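PDB 2IGS: DUF3218 domain-containing protein from Pseudomonas aeruginosa, which is of unknown function but has a largely helical fold and belongs to a family grouped with the lysozyme clan. Local coordinates for residues 188-191 with 192-196; 200-203 with 204-207. All blocks are in the same frame, centred on the assembly; numbering follows the deposited sequence.

Contact 1 of 2, residues 188-191 with 192-196; sequences PNFS and DVFNT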
# COMPACT_ATOMS: atom_id res chain seq x y z
N PRO F 188 21.18 28.49 -31.04
CA PRO F 188 21.95 28.83 -32.25
C PRO F 188 23.35 28.20 -32.24
O PRO F 188 23.92 27.94 -33.31
CB PRO F 188 22.02 30.35 -32.21
CG PRO F 188 21.90 30.69 -30.76
CD PRO F 188 20.94 29.69 -30.20
N ASN F 189 23.89 27.92 -31.06
CA ASN F 189 25.18 27.23 -30.98
C ASN F 189 25.16 25.69 -30.79
O ASN F 189 26.23 25.05 -30.64
CB ASN F 189 26.11 27.94 -29.97
CG ASN F 189 25.60 27.87 -28.53
OD1 ASN F 189 26.39 27.68 -27.60
ND2 ASN F 189 24.29 28.06 -28.33
N PHE F 190 23.97 25.09 -30.84
CA PHE F 190 23.83 23.65 -30.55
C PHE F 190 24.61 22.75 -31.50
O PHE F 190 25.29 21.81 -31.05
CB PHE F 190 22.35 23.22 -30.48
CG PHE F 190 22.15 21.78 -30.03
CD1 PHE F 190 22.10 21.46 -28.67
CD2 PHE F 190 21.99 20.76 -30.96
CE1 PHE F 190 21.92 20.13 -28.24
CE2 PHE F 190 21.82 19.42 -30.55
CZ PHE F 190 21.78 19.11 -29.20
N SER F 191 24.49 23.00 -32.81
CA SER F 191 25.20 22.20 -33.80
C SER F 191 26.70 22.27 -33.60
O SER F 191 27.38 21.23 -33.59
CB SER F 191 24.88 22.66 -35.22
OG SER F 191 23.48 22.73 -35.40
N ASP F 192 27.21 23.50 -33.45
CA ASP F 192 28.61 23.70 -33.12
C ASP F 192 29.02 22.95 -31.84
O ASP F 192 30.05 22.28 -31.85
CB ASP F 192 28.93 25.19 -33.00
CG ASP F 192 29.10 25.88 -34.36
OD1 ASP F 192 29.01 25.23 -35.44
OD2 ASP F 192 29.34 27.11 -34.36
N VAL F 193 28.23 23.07 -30.77
CA VAL F 193 28.56 22.45 -29.46
C VAL F 193 28.44 20.93 -29.51
O VAL F 193 29.32 20.22 -29.05
CB VAL F 193 27.72 23.06 -28.25
CG1 VAL F 193 27.97 22.30 -26.94
CG2 VAL F 193 28.08 24.52 -28.03
N PHE F 194 27.36 20.45 -30.12
CA PHE F 194 27.15 19.03 -30.38
C PHE F 194 28.41 18.43 -31.03
O PHE F 194 28.92 17.38 -30.61
CB PHE F 194 25.93 18.85 -31.31
CG PHE F 194 25.51 17.42 -31.52
CD1 PHE F 194 26.37 16.50 -32.12
CD2 PHE F 194 24.23 17.00 -31.18
CE1 PHE F 194 25.97 15.19 -32.33
CE2 PHE F 194 23.82 15.70 -31.41
CZ PHE F 194 24.69 14.79 -31.98
N ASN F 195 28.92 19.12 -32.04
CA ASN F 195 30.02 18.58 -32.83
C ASN F 195 31.45 18.79 -32.35
O ASN F 195 32.31 17.93 -32.60
CB ASN F 195 29.81 18.89 -34.30
CG ASN F 195 28.70 18.02 -34.86
OD1 ASN F 195 28.82 16.80 -34.85
ND2 ASN F 195 27.58 18.63 -35.24
N THR F 196 31.66 19.88 -31.61
CA THR F 196 32.85 20.09 -30.78
C THR F 196 33.05 18.96 -29.76
O THR F 196 34.16 18.43 -29.61
CB THR F 196 32.75 21.41 -29.96
OG1 THR F 196 32.57 22.49 -30.86
CG2 THR F 196 34.03 21.67 -29.19
O HOH W 1 25.46 25.88 -34.39
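Phe190 and Phe194, one helical turn apart, pack against each other on the inner side of the first turns of helix 190-200. CE2 of Phe190 comes within 3.5 Å of CD2 of Phe194, at the edge of the Phe194 ring, while CB of Phe194 lies over one face of the Phe190 ring. The planes stand at 69°, an oblique pair. Four residues apart, they share a flank of the helix, and matching torsions, CG anti to the backbone N (chi1 -174° in Phe190 and -173° in Phe194), send both rings off it in the same manner. Large flat side chains suit this flank: the helix start lies on the small antiparallel sheet, where both rings reach Leu148, Phe190 also meets Phe134 and Phe194 meets Val132. Asn189 holds the N-cap position, but its side chain makes no capping bond; instead OD1 lies 3.6 Å from CG2 of Val193, alongside it. The first helical bond, Val193 N to Asn189 O, measures 2.8 Å. Away from the sheet, polar residues suit the exposed face. Here a water bridges Asp192 N and Pro188 O, and Ser191 O takes Asn195 N at 3.0 Å plus a weak bond from its ND2.

Contact 2 of 2, residues 200-203 with 204-207; sequences GLRY and TTAV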
# COMPACT_ATOMS: atom_id res chain seq x y z
N GLY F 200 35.86 16.23 -29.95
CA GLY F 200 36.80 16.36 -28.84
C GLY F 200 36.92 15.15 -27.91
O GLY F 200 37.92 15.01 -27.18
N LEU F 201 35.92 14.27 -27.92
CA LEU F 201 35.91 13.20 -26.92
C LEU F 201 36.78 12.04 -27.33
O LEU F 201 36.87 11.70 -28.52
CB LEU F 201 34.49 12.71 -26.59
CG LEU F 201 33.62 13.51 -25.63
CD1 LEU F 201 32.34 12.74 -25.35
CD2 LEU F 201 34.34 13.85 -24.30
N ARG F 202 37.43 11.43 -26.34
CA ARG F 202 38.10 10.15 -26.56
C ARG F 202 37.60 9.15 -25.54
O ARG F 202 36.97 9.53 -24.58
CB ARG F 202 39.63 10.30 -26.54
CG ARG F 202 40.19 10.91 -27.85
CD ARG F 202 41.45 11.71 -27.58
NE ARG F 202 42.06 11.25 -26.34
CZ ARG F 202 42.43 12.03 -25.33
NH1 ARG F 202 42.30 13.35 -25.40
NH2 ARG F 202 42.95 11.46 -24.25
N TYR F 203 37.86 7.86 -25.81
CA TYR F 203 37.40 6.76 -24.98
C TYR F 203 37.75 7.05 -23.52
O TYR F 203 36.90 6.97 -22.64
CB TYR F 203 38.10 5.48 -25.47
CG TYR F 203 37.89 4.21 -24.67
CD1 TYR F 203 38.55 4.00 -23.46
CD2 TYR F 203 37.09 3.19 -25.16
CE1 TYR F 203 38.38 2.79 -22.74
CE2 TYR F 203 36.93 1.99 -24.47
CZ TYR F 203 37.56 1.80 -23.27
OH TYR F 203 37.38 0.61 -22.59
N THR F 204 39.00 7.41 -23.32
CA THR F 204 39.60 7.66 -22.02
C THR F 204 39.01 8.90 -21.29
O THR F 204 38.75 8.85 -20.07
CB THR F 204 41.11 7.75 -22.30
OG1 THR F 204 41.86 6.90 -21.42
CG2 THR F 204 41.65 9.14 -22.37
N THR F 205 38.76 9.98 -22.03
CA THR F 205 38.23 11.23 -21.46
C THR F 205 36.69 11.22 -21.32
O THR F 205 36.14 11.90 -20.46
CB THR F 205 38.61 12.45 -22.29
OG1 THR F 205 38.31 12.18 -23.66
CG2 THR F 205 40.11 12.82 -22.13
N ALA F 206 36.02 10.47 -22.20
CA ALA F 206 34.58 10.14 -22.04
C ALA F 206 34.34 9.36 -20.75
O ALA F 206 33.35 9.59 -20.07
CB ALA F 206 34.09 9.34 -23.21
N VAL F 207 35.23 8.42 -20.41
CA VAL F 207 35.07 7.68 -19.15
C VAL F 207 35.32 8.61 -17.95
O VAL F 207 34.64 8.49 -16.94
CB VAL F 207 35.95 6.41 -19.08
CG1 VAL F 207 35.93 5.84 -17.66
CG2 VAL F 207 35.54 5.34 -20.12
O HOH W 2 39.27 14.19 -25.06
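Thr205 OG1 is held by two hydrogen bonds, one from Arg202 N at 2.9 Å and one with a water, 2.6 Å from OG1, that also donates to Gly200 O. The site is the N-terminus of helix 203-216, where Arg202 is the N-cap residue and the threonine three positions on turns its hydroxyl back to the N-cap backbone N, the half of a capping box that a side chain from the first turn can supply. The torsion explains this reach: with chi1 at 49°, OG1 sits between the backbone N and the carbonyl carbon of its own residue, facing the N-cap. Threonine suits the place because its other branch is apolar, and CG2 lies over one face of the Arg202 guanidinium, 4.0 Å from CZ. The arginine side chain also runs alongside that of Thr204, whose CG2 is 3.3 Å from NH2; bends at chi2 and chi3 bring the guanidinium to both methyl groups, that of Thr204 obliquely placed. Its NE has a long, weak ion pair with Glu72 of helix 63-82, and OE1 of the same glutamate accepts from Thr204 N, so the carboxylate serves both the arginine and an amide of the first turn. The water links the end of helix 190-200 to the start of the next helix. The helical ladder opens with Ala206 N to Arg202 O, 2.7 Å and nearly straight at 166°. The Tyr203 ring packs on Pro45 of helix 35-48 and on Tyr65 and Glu72 of helix 63-82, with Thr204 N at its edge, and its OH is hydrogen-bonded to Trp42 O. On the apolar side small Ala206 faces Leu201, with Ala206 CB 4.4 Å from Leu201 CD1. CG2 of Val207 rests 3.3 Å from Tyr203 O.

Contact 1 opens helix 190-200; contact 2 takes in its last residue and the start of helix 203-216, and the centres of the two contacts are about 18 Å apart. Contact 1 is a surface contact, its centre about 19 Å from the centre of the chain; contact 2 is buried, about 4 Å from it. The caps differ too: a side-chain bond closes the inner start and none the outer. Packing differs likewise, for contact 1 sets phenylalanines against the three-stranded sheet and polar residues outward, while contact 2 lies among helices 12-27, 35-48 and 63-82, with polar groups paired inside.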